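Local coordinates for protein LacI family transcription regulator (Bifidobacterium animalis subsp. lactis, PDB 4O5A) that probably regulates transcription by binding DNA through a helix-turn-helix region and sensing a small effector with a domain like that of periplasmic binding proteins, at residues D123-G128 with E146-N151; I183-L188 with S280-G285; P169-D174 with R309-L314. One frame throughout, in Å; residues are numbered along the deposited sequence.

Contacts 1 and 3 belong to the lobe built on the six-stranded parallel sheet, about 20 Å apart between centres, while contact 2 lies in the other lobe, whose mixed sheet holds strand 280-284. No helix or strand serves in two contacts, although strand 170-172 of contact 3 leads directly into helix 175-188 of contact 2. Contact 1 joins helix 116-127 to helix 143-149 and the residues just after it, is only partly buried and mixes an isoleucine with an amide. Contacts 2 and 3 are buried helix-on-strand joints: contact 3 is wholly aliphatic, whereas contact 2 adds a histidine ring edge and a serine, whose polar atoms bond to the C-terminal region.

Contact 1 of 3, residues D123-G128 with E146-N151; sequences DWIATG and ELMKNN
Ile125 turns CG2 to the amide of Asn151, 3.4 Å from its OD1, while CD1 fits among Leu147, Met148 and Asn151 CB. CD1 meets Leu147 tip to tip, 4.1 Å from Leu147 CG. Although the CB of Met148, a selenomethionine, points away from helix 116-127, the chain folds so that its selenium comes within 4.3 Å of Ile125 CD1. A beta-branched residue suits this place because CG1 swings beside the backbone N (chi1 -67°) and CG2 is left to face the amide.

The amide is not loose. Asn151 ND2 turns back to Leu147 O at 3.0 Å, nearly straight at 167° and with the oxygen almost in the amide plane, and OD1 accepts from Gln153 NE2. With an alanine here, Leu147 O and Gln153 NE2 would probably lose these partners, and a gap would be likely to open beside Ile125 CG2. Farther out, Leu147 also leans on Val118, Leu121 and Glu122, and Met148 rests on Leu133 and Leu135 of strand 132-135. Helix 116-127 precedes that strand and helix 143-149, with the residues just after it, follows, as expected of successive beta-alpha-beta crossovers in a periplasmic-binding-protein-like lobe.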
ATOM      1  N   ASP A 123      17.310  -0.059 -22.650  1.00 36.76           N
ATOM      2  CA  ASP A 123      17.760   1.322 -22.756  1.00 40.03           C
ATOM      3  C   ASP A 123      18.756   1.633 -21.646  1.00 34.97           C
ATOM      4  O   ASP A 123      19.799   2.241 -21.887  1.00 38.44           O
ATOM      5  CB  ASP A 123      16.566   2.282 -22.704  1.00 42.86           C
ATOM      6  CG  ASP A 123      16.988   3.737 -22.616  1.00 54.42           C
ATOM      7  OD1 ASP A 123      17.441   4.292 -23.641  1.00 55.97           O
ATOM      8  OD2 ASP A 123      16.859   4.327 -21.520  1.00 62.31           O
ATOM      9  N   TRP A 124      18.428   1.199 -20.432  1.00 31.11           N
ATOM     10  CA  TRP A 124      19.279   1.426 -19.275  1.00 32.75           C
ATOM     11  C   TRP A 124      20.627   0.753 -19.461  1.00 31.86           C
ATOM     12  O   TRP A 124      21.664   1.322 -19.132  1.00 36.13           O
ATOM     13  CB  TRP A 124      18.593   0.908 -18.014  1.00 32.60           C
ATOM     14  CG  TRP A 124      17.615   1.883 -17.445  1.00 34.64           C
ATOM     15  CD1 TRP A 124      17.419   3.176 -17.839  1.00 40.45           C
ATOM     16  CD2 TRP A 124      16.695   1.643 -16.371  1.00 29.12           C
ATOM     17  NE1 TRP A 124      16.428   3.759 -17.070  1.00 40.43           N
ATOM     18  CE2 TRP A 124      15.975   2.841 -16.162  1.00 32.51           C
ATOM     19  CE3 TRP A 124      16.413   0.537 -15.566  1.00 37.25           C
ATOM     20  CZ2 TRP A 124      14.990   2.955 -15.177  1.00 33.07           C
ATOM     21  CZ3 TRP A 124      15.434   0.653 -14.595  1.00 36.10           C
ATOM     22  CH2 TRP A 124      14.734   1.854 -14.410  1.00 33.17           C
ATOM     23  N   ILE A 125      20.602  -0.451 -20.016  1.00 29.85           N
ATOM     24  CA  ILE A 125      21.820  -1.208 -20.253  1.00 35.65           C
ATOM     25  C   ILE A 125      22.679  -0.535 -21.318  1.00 44.20           C
ATOM     26  O   ILE A 125      23.895  -0.412 -21.160  1.00 41.61           O
ATOM     27  CB  ILE A 125      21.496  -2.651 -20.681  1.00 35.46           C
ATOM     28  CG1 ILE A 125      20.857  -3.414 -19.513  1.00 35.75           C
ATOM     29  CG2 ILE A 125      22.747  -3.367 -21.157  1.00 45.38           C
ATOM     30  CD1 ILE A 125      20.305  -4.784 -19.896  1.00 41.29           C
ATOM     31  N   ALA A 126      22.042  -0.100 -22.402  1.00 42.57           N
ATOM     32  CA  ALA A 126      22.763   0.496 -23.530  1.00 39.80           C
ATOM     33  C   ALA A 126      23.410   1.827 -23.166  1.00 44.64           C
ATOM     34  O   ALA A 126      24.451   2.188 -23.705  1.00 45.27           O
ATOM     35  CB  ALA A 126      21.830   0.672 -24.714  1.00 42.30           C
ATOM     36  N   THR A 127      22.785   2.557 -22.248  1.00 39.92           N
ATOM     37  CA  THR A 127      23.269   3.877 -21.870  1.00 44.71           C
ATOM     38  C   THR A 127      24.070   3.853 -20.564  1.00 41.67           C
ATOM     39  O   THR A 127      24.712   4.842 -20.213  1.00 39.91           O
ATOM     40  CB  THR A 127      22.107   4.882 -21.749  1.00 47.10           C
ATOM     41  OG1 THR A 127      21.234   4.482 -20.688  1.00 46.73           O
ATOM     42  CG2 THR A 127      21.321   4.939 -23.046  1.00 45.27           C
ATOM     43  N   GLY A 128      24.032   2.730 -19.850  1.00 40.91           N
ATOM     44  CA  GLY A 128      24.690   2.634 -18.557  1.00 35.74           C
ATOM     45  C   GLY A 128      24.112   3.621 -17.557  1.00 40.69           C
ATOM     46  O   GLY A 128      24.830   4.190 -16.728  1.00 42.55           O
ATOM     47  N   GLU A 146      17.096 -13.952 -19.912  1.00 48.53           N
ATOM     48  CA  GLU A 146      17.905 -14.008 -21.125  1.00 52.27           C
ATOM     49  C   GLU A 146      18.582 -12.671 -21.415  1.00 52.75           C
ATOM     50  O   GLU A 146      19.731 -12.634 -21.853  1.00 55.92           O
ATOM     51  CB  GLU A 146      17.058 -14.443 -22.327  1.00 52.92           C
ATOM     52  N   LEU A 147      17.863 -11.578 -21.171  1.00 48.82           N
ATOM     53  CA  LEU A 147      18.409 -10.236 -21.354  1.00 45.31           C
ATOM     54  C   LEU A 147      19.614 -10.020 -20.443  1.00 46.31           C
ATOM     55  O   LEU A 147      20.663  -9.552 -20.892  1.00 49.39           O
ATOM     56  CB  LEU A 147      17.333  -9.172 -21.087  1.00 37.12           C
ATOM     57  CG  LEU A 147      17.751  -7.699 -21.137  1.00 41.00           C
ATOM     58  CD1 LEU A 147      18.302  -7.337 -22.508  1.00 43.87           C
ATOM     59  CD2 LEU A 147      16.590  -6.778 -20.782  1.00 41.31           C
HETATM   60  N   MSE A 148      19.470 -10.375 -19.168  1.00 43.49           N
HETATM   61  CA  MSE A 148      20.551 -10.175 -18.209  1.00 39.62           C
HETATM   62  C   MSE A 148      21.750 -11.060 -18.526  1.00 45.91           C
HETATM   63  O   MSE A 148      22.897 -10.631 -18.399  1.00 46.97           O
HETATM   64  CB  MSE A 148      20.089 -10.427 -16.767  1.00 34.43           C
HETATM   65  CG  MSE A 148      19.008  -9.501 -16.242  1.00 37.32           C
HETATM   66 SE   MSE A 148      19.110  -7.669 -16.891  0.54 49.35          SE
HETATM   67  CE  MSE A 148      20.900  -7.184 -16.325  1.00 49.49           C
ATOM     68  N   LYS A 149      21.486 -12.298 -18.934  1.00 48.36           N
ATOM     69  CA  LYS A 149      22.567 -13.240 -19.195  1.00 54.23           C
ATOM     70  C   LYS A 149      23.383 -12.813 -20.410  1.00 55.60           C
ATOM     71  O   LYS A 149      24.592 -13.042 -20.468  1.00 59.21           O
ATOM     72  CB  LYS A 149      22.021 -14.663 -19.359  1.00 56.47           C
ATOM     73  CG  LYS A 149      21.407 -15.221 -18.080  1.00 55.09           C
ATOM     74  CD  LYS A 149      21.859 -16.649 -17.802  1.00 60.39           C
ATOM     75  CE  LYS A 149      20.909 -17.683 -18.385  1.00 66.49           C
ATOM     76  NZ  LYS A 149      21.339 -19.074 -18.041  1.00 68.89           N
ATOM     77  N   ASN A 150      22.717 -12.180 -21.372  1.00 51.78           N
ATOM     78  CA  ASN A 150      23.388 -11.655 -22.556  1.00 56.22           C
ATOM     79  C   ASN A 150      24.062 -10.311 -22.276  1.00 50.21           C
ATOM     80  O   ASN A 150      24.771  -9.774 -23.124  1.00 53.66           O
ATOM     81  CB  ASN A 150      22.403 -11.536 -23.727  1.00 64.83           C
ATOM     82  CG  ASN A 150      21.776 -12.872 -24.105  1.00 71.36           C
ATOM     83  OD1 ASN A 150      22.214 -13.932 -23.655  1.00 75.24           O
ATOM     84  ND2 ASN A 150      20.746 -12.821 -24.943  1.00 71.82           N
ATOM     85  N   ASN A 151      23.835  -9.779 -21.076  1.00 46.84           N
ATOM     86  CA  ASN A 151      24.460  -8.531 -20.640  1.00 42.28           C
ATOM     87  C   ASN A 151      25.062  -8.635 -19.234  1.00 42.26           C
ATOM     88  O   ASN A 151      24.550  -8.027 -18.296  1.00 43.61           O
ATOM     89  CB  ASN A 151      23.447  -7.374 -20.685  1.00 39.06           C
ATOM     90  CG  ASN A 151      23.106  -6.954 -22.103  1.00 48.87           C
ATOM     91  OD1 ASN A 151      23.837  -6.184 -22.731  1.00 48.98           O
ATOM     92  ND2 ASN A 151      21.993  -7.463 -22.618  1.00 49.44           N
TER

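Contact 2 of 3, residues I183-L188 with S280-G285; sequences IRHLAL and SIISWG
His185 and Leu186 both reach Ile282, where helix 175-188 packs on strand 280-284 in the lobe built on the mixed sheet of a periplasmic-binding-protein-like fold. The short segments run nearly antiparallel (167°), with their axes 10.7 Å apart, a spacing filled by branched aliphatic side chains.

His185 comes first. With CG anti to the backbone N (chi1 177°), its ring presents an edge to the strand, and CD2 lies 4.1 Å from Ile282 CD1, which sits near the ring plane. Histidine suits the place because it gives a carbon edge to Ile282 while the neighbouring ring nitrogen, NE2, is hydrogen-bonded to Thr340 OG1; Phe189 meets the ring edge-to-face.

Leu186 bears most directly on the strand. It meets Ile282 tip to tip, CD2 approaching Ile282 CD1 to 3.7 Å, and it also touches Ala252 and Ile254, so this one leucine spans two adjacent strands of the sheet. Ser280, being small, faces the helix at close range; its buried OG is satisfied by Ala341 N, while its CB stands 4.4 Å from Leu186 CD2.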
ATOM      1  N   ILE A 183       0.364 -25.119   6.886  1.00 18.36           N
ATOM      2  CA  ILE A 183      -0.385 -26.368   6.896  1.00 19.39           C
ATOM      3  C   ILE A 183      -0.198 -27.092   8.222  1.00 22.80           C
ATOM      4  O   ILE A 183      -1.147 -27.662   8.758  1.00 22.31           O
ATOM      5  CB  ILE A 183       0.014 -27.270   5.710  1.00 20.15           C
ATOM      6  CG1 ILE A 183      -0.335 -26.566   4.398  1.00 19.62           C
ATOM      7  CG2 ILE A 183      -0.670 -28.626   5.792  1.00 23.91           C
ATOM      8  CD1 ILE A 183       0.365 -27.169   3.201  1.00 22.48           C
ATOM      9  N   ARG A 184       1.013 -27.078   8.769  1.00 21.00           N
ATOM     10  CA  ARG A 184       1.221 -27.742  10.057  1.00 18.81           C
ATOM     11  C   ARG A 184       0.401 -27.080  11.171  1.00 19.75           C
ATOM     12  O   ARG A 184      -0.064 -27.758  12.072  1.00 21.39           O
ATOM     13  CB  ARG A 184       2.709 -27.789  10.433  1.00 19.59           C
ATOM     14  CG  ARG A 184       3.540 -28.726   9.572  1.00 21.42           C
ATOM     15  CD  ARG A 184       4.929 -28.940  10.187  1.00 22.59           C
ATOM     16  NE  ARG A 184       5.689 -27.688  10.183  1.00 26.61           N
ATOM     17  CZ  ARG A 184       6.383 -27.242   9.139  1.00 25.60           C
ATOM     18  NH1 ARG A 184       6.431 -27.965   8.025  1.00 25.23           N
ATOM     19  NH2 ARG A 184       7.033 -26.079   9.208  1.00 26.20           N
ATOM     20  N   HIS A 185       0.237 -25.758  11.097  1.00 17.22           N
ATOM     21  CA  HIS A 185      -0.569 -24.998  12.060  1.00 18.91           C
ATOM     22  C   HIS A 185      -2.022 -25.487  11.980  1.00 18.83           C
ATOM     23  O   HIS A 185      -2.666 -25.715  13.007  1.00 21.83           O
ATOM     24  CB  HIS A 185      -0.467 -23.497  11.743  1.00 20.63           C
ATOM     25  CG  HIS A 185      -1.312 -22.606  12.609  1.00 21.31           C
ATOM     26  ND1 HIS A 185      -1.045 -22.389  13.947  1.00 26.13           N
ATOM     27  CD2 HIS A 185      -2.377 -21.828  12.306  1.00 23.51           C
ATOM     28  CE1 HIS A 185      -1.935 -21.540  14.436  1.00 24.72           C
ATOM     29  NE2 HIS A 185      -2.748 -21.176  13.461  1.00 22.78           N
ATOM     30  N   LEU A 186      -2.521 -25.674  10.766  1.00 20.47           N
ATOM     31  CA  LEU A 186      -3.880 -26.178  10.588  1.00 21.65           C
ATOM     32  C   LEU A 186      -3.994 -27.630  11.041  1.00 19.91           C
ATOM     33  O   LEU A 186      -4.989 -28.011  11.656  1.00 22.42           O
ATOM     34  CB  LEU A 186      -4.358 -25.999   9.138  1.00 20.54           C
ATOM     35  CG  LEU A 186      -4.420 -24.535   8.664  1.00 19.70           C
ATOM     36  CD1 LEU A 186      -4.822 -24.494   7.209  1.00 19.71           C
ATOM     37  CD2 LEU A 186      -5.414 -23.737   9.504  1.00 18.95           C
ATOM     38  N   ALA A 187      -2.964 -28.435  10.774  1.00 21.67           N
ATOM     39  CA  ALA A 187      -2.980 -29.841  11.177  1.00 23.29           C
ATOM     40  C   ALA A 187      -3.014 -29.971  12.696  1.00 28.15           C
ATOM     41  O   ALA A 187      -3.741 -30.817  13.242  1.00 26.71           O
ATOM     42  CB  ALA A 187      -1.767 -30.571  10.619  1.00 22.85           C
ATOM     43  N   LEU A 188      -2.241 -29.129  13.377  1.00 23.60           N
ATOM     44  CA  LEU A 188      -2.182 -29.157  14.837  1.00 23.02           C
ATOM     45  C   LEU A 188      -3.565 -28.880  15.426  1.00 25.20           C
ATOM     46  O   LEU A 188      -3.936 -29.425  16.468  1.00 29.18           O
ATOM     47  CB  LEU A 188      -1.200 -28.092  15.320  1.00 24.48           C
ATOM     48  CG  LEU A 188      -1.197 -27.856  16.835  1.00 32.30           C
ATOM     49  CD1 LEU A 188      -0.870 -29.131  17.569  1.00 41.08           C
ATOM     50  CD2 LEU A 188      -0.219 -26.757  17.218  1.00 43.64           C
ATOM     51  N   SER A 280     -11.586 -21.612   9.971  1.00 18.52           N
ATOM     52  CA  SER A 280     -10.330 -20.909  10.219  1.00 16.89           C
ATOM     53  C   SER A 280      -9.854 -20.231   8.946  1.00 17.43           C
ATOM     54  O   SER A 280     -10.051 -20.758   7.850  1.00 18.00           O
ATOM     55  CB  SER A 280      -9.243 -21.880  10.711  1.00 15.83           C
ATOM     56  OG  SER A 280      -9.454 -22.242  12.062  1.00 19.60           O
ATOM     57  N   ILE A 281      -9.214 -19.070   9.098  1.00 15.36           N
ATOM     58  CA  ILE A 281      -8.721 -18.287   7.962  1.00 16.22           C
ATOM     59  C   ILE A 281      -7.277 -17.858   8.196  1.00 15.57           C
ATOM     60  O   ILE A 281      -6.922 -17.419   9.287  1.00 16.53           O
ATOM     61  CB  ILE A 281      -9.598 -17.029   7.718  1.00 13.77           C
ATOM     62  CG1 ILE A 281     -10.972 -17.453   7.194  1.00 16.74           C
ATOM     63  CG2 ILE A 281      -8.945 -16.087   6.708  1.00 17.16           C
ATOM     64  CD1 ILE A 281     -11.944 -16.297   7.053  1.00 19.93           C
ATOM     65  N   ILE A 282      -6.445 -18.001   7.164  1.00 16.29           N
ATOM     66  CA  ILE A 282      -5.065 -17.519   7.194  1.00 15.65           C
ATOM     67  C   ILE A 282      -4.818 -16.628   5.969  1.00 13.90           C
ATOM     68  O   ILE A 282      -5.264 -16.940   4.860  1.00 16.58           O
ATOM     69  CB  ILE A 282      -4.070 -18.690   7.184  1.00 13.81           C
ATOM     70  CG1 ILE A 282      -4.228 -19.516   8.454  1.00 16.49           C
ATOM     71  CG2 ILE A 282      -2.615 -18.195   7.071  1.00 17.56           C
ATOM     72  CD1 ILE A 282      -3.382 -20.778   8.465  1.00 19.85           C
ATOM     73  N   SER A 283      -4.115 -15.520   6.188  1.00 14.57           N
ATOM     74  CA  SER A 283      -3.670 -14.649   5.107  1.00 16.78           C
ATOM     75  C   SER A 283      -2.210 -14.927   4.815  1.00 17.55           C
ATOM     76  O   SER A 283      -1.400 -14.923   5.735  1.00 16.50           O
ATOM     77  CB  SER A 283      -3.768 -13.185   5.533  1.00 17.63           C
ATOM     78  OG  SER A 283      -3.229 -12.332   4.533  1.00 21.33           O
ATOM     79  N   TRP A 284      -1.876 -15.139   3.544  1.00 15.13           N
ATOM     80  CA  TRP A 284      -0.481 -15.260   3.120  1.00 16.98           C
ATOM     81  C   TRP A 284      -0.042 -13.836   2.833  1.00 21.79           C
ATOM     82  O   TRP A 284      -0.381 -13.272   1.791  1.00 29.16           O
ATOM     83  CB  TRP A 284      -0.381 -16.093   1.837  1.00 22.94           C
ATOM     84  CG  TRP A 284       0.958 -16.738   1.612  1.00 20.96           C
ATOM     85  CD1 TRP A 284       2.165 -16.260   1.987  1.00 23.01           C
ATOM     86  CD2 TRP A 284       1.198 -17.998   0.963  1.00 21.23           C
ATOM     87  NE1 TRP A 284       3.163 -17.147   1.607  1.00 23.70           N
ATOM     88  CE2 TRP A 284       2.592 -18.210   0.990  1.00 23.16           C
ATOM     89  CE3 TRP A 284       0.372 -18.956   0.380  1.00 28.12           C
ATOM     90  CZ2 TRP A 284       3.171 -19.361   0.435  1.00 26.03           C
ATOM     91  CZ3 TRP A 284       0.957 -20.097  -0.171  1.00 26.18           C
ATOM     92  CH2 TRP A 284       2.340 -20.285  -0.133  1.00 26.18           C
ATOM     93  N   GLY A 285       0.702 -13.245   3.759  1.00 24.52           N
ATOM     94  CA  GLY A 285       1.039 -11.832   3.668  1.00 24.08           C
ATOM     95  C   GLY A 285       0.360 -11.114   4.817  1.00 22.20           C
ATOM     96  O   GLY A 285      -0.786 -11.418   5.145  1.00 24.18           O
TER

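Contact 3 of 3, residues P169-D174 with R309-L314; sequences PTLMSD and RLAAQL. With SO4 (sulfate ion), chain E.
Leu171 is the bump of this contact, and the hollow that takes it is formed by Leu310, Ala311 and Leu314 of helix 304-320. Because CG stands anti to the backbone N (chi1 -179°), the fork of the leucine is carried out from strand 170-172 toward the helix, and one prong meets the rim of the hollow, the other its floor. CD1 slants past Leu310, 3.7 Å from Leu310 CD2, and also comes within 4.2 Å of Leu314 CD1. CD2 settles over the low point, 4.0 Å from both the backbone N and the CB of Ala311. Alanine suits that floor, since its single methyl lets the leucine come close to the helix backbone. Leu310 and Leu314, one turn apart, form the higher rim, and both also touch Val327 of the next strand. Ala311 in turn rests on Leu157 and Leu159 of strand 156-160, so the helix spreads over three neighbouring strands of the parallel sheet.

Elsewhere round the helix, Arg309 and Gln313 hold a sulfate, probably from the crystallisation liquor. The extended Arg309 chain presents one guanidinium edge, with NE 2.9 Å from sulfate O3 and NH2 3.0 Å from O4, the sulfur lying in the guanidinium plane. Gln313 NE2 donates to O2 at 3.1 Å. Glu101 forms a salt bridge with Arg309 NH2, and Ser97 bonds to NH1, which steadies the group. The helix is thus two-natured: burial of apolar surface and close fit join it to strand 170-172, with no hydrogen bond between the two segments, whereas elsewhere it offers N-H groups and a positive charge that hold a sulfate in this crystal.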
ATOM      1  N   PRO A 169      22.197 -13.775  -9.722  1.00 28.61           N
ATOM      2  CA  PRO A 169      22.196 -13.518  -8.279  1.00 26.59           C
ATOM      3  C   PRO A 169      20.773 -13.393  -7.761  1.00 31.10           C
ATOM      4  O   PRO A 169      19.995 -12.599  -8.296  1.00 28.87           O
ATOM      5  CB  PRO A 169      22.903 -12.165  -8.173  1.00 29.59           C
ATOM      6  CG  PRO A 169      23.869 -12.174  -9.329  1.00 27.62           C
ATOM      7  CD  PRO A 169      23.118 -12.879 -10.447  1.00 33.02           C
ATOM      8  N   THR A 170      20.430 -14.176  -6.744  1.00 27.15           N
ATOM      9  CA  THR A 170      19.047 -14.222  -6.287  1.00 27.45           C
ATOM     10  C   THR A 170      18.944 -14.042  -4.783  1.00 26.38           C
ATOM     11  O   THR A 170      19.707 -14.651  -4.021  1.00 25.99           O
ATOM     12  CB  THR A 170      18.417 -15.575  -6.668  1.00 29.60           C
ATOM     13  OG1 THR A 170      18.643 -15.836  -8.061  1.00 33.00           O
ATOM     14  CG2 THR A 170      16.917 -15.595  -6.375  1.00 34.24           C
ATOM     15  N   LEU A 171      17.996 -13.213  -4.356  1.00 27.14           N
ATOM     16  CA  LEU A 171      17.577 -13.198  -2.960  1.00 26.47           C
ATOM     17  C   LEU A 171      16.370 -14.137  -2.894  1.00 28.06           C
ATOM     18  O   LEU A 171      15.298 -13.817  -3.422  1.00 30.29           O
ATOM     19  CB  LEU A 171      17.217 -11.772  -2.527  1.00 23.42           C
ATOM     20  CG  LEU A 171      16.764 -11.552  -1.085  1.00 24.13           C
ATOM     21  CD1 LEU A 171      17.784 -12.094  -0.092  1.00 28.18           C
ATOM     22  CD2 LEU A 171      16.480 -10.068  -0.847  1.00 27.88           C
HETATM   23  N   MSE A 172      16.559 -15.303  -2.278  1.00 26.39           N
HETATM   24  CA  MSE A 172      15.644 -16.432  -2.439  1.00 33.26           C
HETATM   25  C   MSE A 172      14.499 -16.454  -1.438  1.00 38.16           C
HETATM   26  O   MSE A 172      14.721 -16.442  -0.228  1.00 33.09           O
HETATM   27  CB  MSE A 172      16.411 -17.746  -2.302  1.00 35.84           C
HETATM   28  CG  MSE A 172      17.617 -17.866  -3.210  1.00 40.38           C
HETATM   29 SE   MSE A 172      18.613 -19.507  -2.906  0.52 39.26          SE
HETATM   30  CE  MSE A 172      19.185 -19.195  -1.066  1.00 53.12           C
ATOM     31  N   SER A 173      13.275 -16.524  -1.948  1.00 37.99           N
ATOM     32  CA  SER A 173      12.108 -16.752  -1.105  1.00 38.00           C
ATOM     33  C   SER A 173      11.963 -18.245  -0.862  1.00 36.08           C
ATOM     34  O   SER A 173      12.570 -19.058  -1.566  1.00 38.51           O
ATOM     35  CB  SER A 173      10.849 -16.227  -1.793  1.00 39.20           C
ATOM     36  OG  SER A 173      10.601 -16.952  -2.982  1.00 36.54           O
ATOM     37  N   ASP A 174      11.173 -18.635   0.133  1.00 32.59           N
ATOM     38  CA  ASP A 174      10.946 -20.051   0.347  1.00 36.54           C
ATOM     39  C   ASP A 174       9.469 -20.323   0.550  1.00 34.55           C
ATOM     40  O   ASP A 174       9.028 -20.606   1.662  1.00 35.25           O
ATOM     41  CB  ASP A 174      11.761 -20.581   1.533  1.00 44.92           C
ATOM     42  CG  ASP A 174      11.949 -22.095   1.496  1.00 51.41           C
ATOM     43  OD1 ASP A 174      11.159 -22.816   0.834  1.00 47.91           O
ATOM     44  OD2 ASP A 174      12.894 -22.582   2.155  1.00 55.44           O
ATOM     45  N   ARG A 309      16.263  -4.230   2.386  1.00 17.98           N
ATOM     46  CA  ARG A 309      17.569  -3.790   2.842  1.00 21.64           C
ATOM     47  C   ARG A 309      18.652  -4.747   2.348  1.00 20.32           C
ATOM     48  O   ARG A 309      19.689  -4.322   1.848  1.00 23.79           O
ATOM     49  CB  ARG A 309      17.563  -3.691   4.365  1.00 20.52           C
ATOM     50  CG  ARG A 309      18.817  -3.131   4.948  1.00 29.51           C
ATOM     51  CD  ARG A 309      18.625  -2.830   6.430  1.00 31.35           C
ATOM     52  NE  ARG A 309      19.911  -2.553   7.039  1.00 34.38           N
ATOM     53  CZ  ARG A 309      20.566  -1.407   6.911  1.00 34.68           C
ATOM     54  NH1 ARG A 309      20.051  -0.417   6.195  1.00 34.61           N
ATOM     55  NH2 ARG A 309      21.741  -1.260   7.496  1.00 33.42           N
ATOM     56  N   LEU A 310      18.397  -6.048   2.468  1.00 20.60           N
ATOM     57  CA  LEU A 310      19.353  -7.036   2.007  1.00 20.10           C
ATOM     58  C   LEU A 310      19.559  -6.945   0.496  1.00 21.35           C
ATOM     59  O   LEU A 310      20.678  -7.090   0.012  1.00 24.17           O
ATOM     60  CB  LEU A 310      18.882  -8.437   2.392  1.00 23.44           C
ATOM     61  CG  LEU A 310      19.944  -9.522   2.318  1.00 37.42           C
ATOM     62  CD1 LEU A 310      21.232  -9.066   3.010  1.00 32.87           C
ATOM     63  CD2 LEU A 310      19.406 -10.780   2.966  1.00 44.13           C
ATOM     64  N   ALA A 311      18.479  -6.689  -0.240  1.00 21.83           N
ATOM     65  CA  ALA A 311      18.555  -6.603  -1.701  1.00 23.85           C
ATOM     66  C   ALA A 311      19.476  -5.465  -2.136  1.00 24.75           C
ATOM     67  O   ALA A 311      20.291  -5.623  -3.043  1.00 19.79           O
ATOM     68  CB  ALA A 311      17.173  -6.415  -2.302  1.00 20.54           C
ATOM     69  N   ALA A 312      19.333  -4.319  -1.484  1.00 21.37           N
ATOM     70  CA  ALA A 312      20.180  -3.172  -1.790  1.00 23.07           C
ATOM     71  C   ALA A 312      21.636  -3.470  -1.446  1.00 24.11           C
ATOM     72  O   ALA A 312      22.555  -3.175  -2.224  1.00 22.03           O
ATOM     73  CB  ALA A 312      19.679  -1.948  -1.047  1.00 19.70           C
ATOM     74  N   GLN A 313      21.864  -4.082  -0.289  1.00 21.02           N
ATOM     75  CA  GLN A 313      23.228  -4.415   0.106  1.00 21.80           C
ATOM     76  C   GLN A 313      23.867  -5.364  -0.893  1.00 23.90           C
ATOM     77  O   GLN A 313      25.042  -5.232  -1.218  1.00 22.96           O
ATOM     78  CB  GLN A 313      23.256  -5.014   1.519  1.00 25.68           C
ATOM     79  CG  GLN A 313      22.824  -4.024   2.586  1.00 28.04           C
ATOM     80  CD  GLN A 313      22.671  -4.650   3.954  1.00 31.61           C
ATOM     81  OE1 GLN A 313      22.205  -5.782   4.080  1.00 27.86           O
ATOM     82  NE2 GLN A 313      23.063  -3.914   4.991  1.00 31.49           N
ATOM     83  N   LEU A 314      23.087  -6.322  -1.384  1.00 22.58           N
ATOM     84  CA  LEU A 314      23.624  -7.314  -2.311  1.00 22.40           C
ATOM     85  C   LEU A 314      23.965  -6.680  -3.658  1.00 22.10           C
ATOM     86  O   LEU A 314      24.983  -7.007  -4.270  1.00 24.41           O
ATOM     87  CB  LEU A 314      22.629  -8.463  -2.507  1.00 23.42           C
ATOM     88  CG  LEU A 314      22.452  -9.361  -1.286  1.00 29.76           C
ATOM     89  CD1 LEU A 314      21.374 -10.409  -1.552  1.00 32.57           C
ATOM     90  CD2 LEU A 314      23.770 -10.028  -0.899  1.00 34.19           C
TER
HETATM   91  S   SO4 E 404      22.361  -4.893   8.716  0.68 64.24           S
HETATM   92  O1  SO4 E 404      22.404  -5.898   9.770  0.68 69.79           O
HETATM   93  O2  SO4 E 404      23.506  -5.066   7.827  0.68 63.66           O
HETATM   94  O3  SO4 E 404      21.106  -5.015   7.980  0.68 63.45           O
HETATM   95  O4  SO4 E 404      22.431  -3.571   9.324  0.68 69.89           O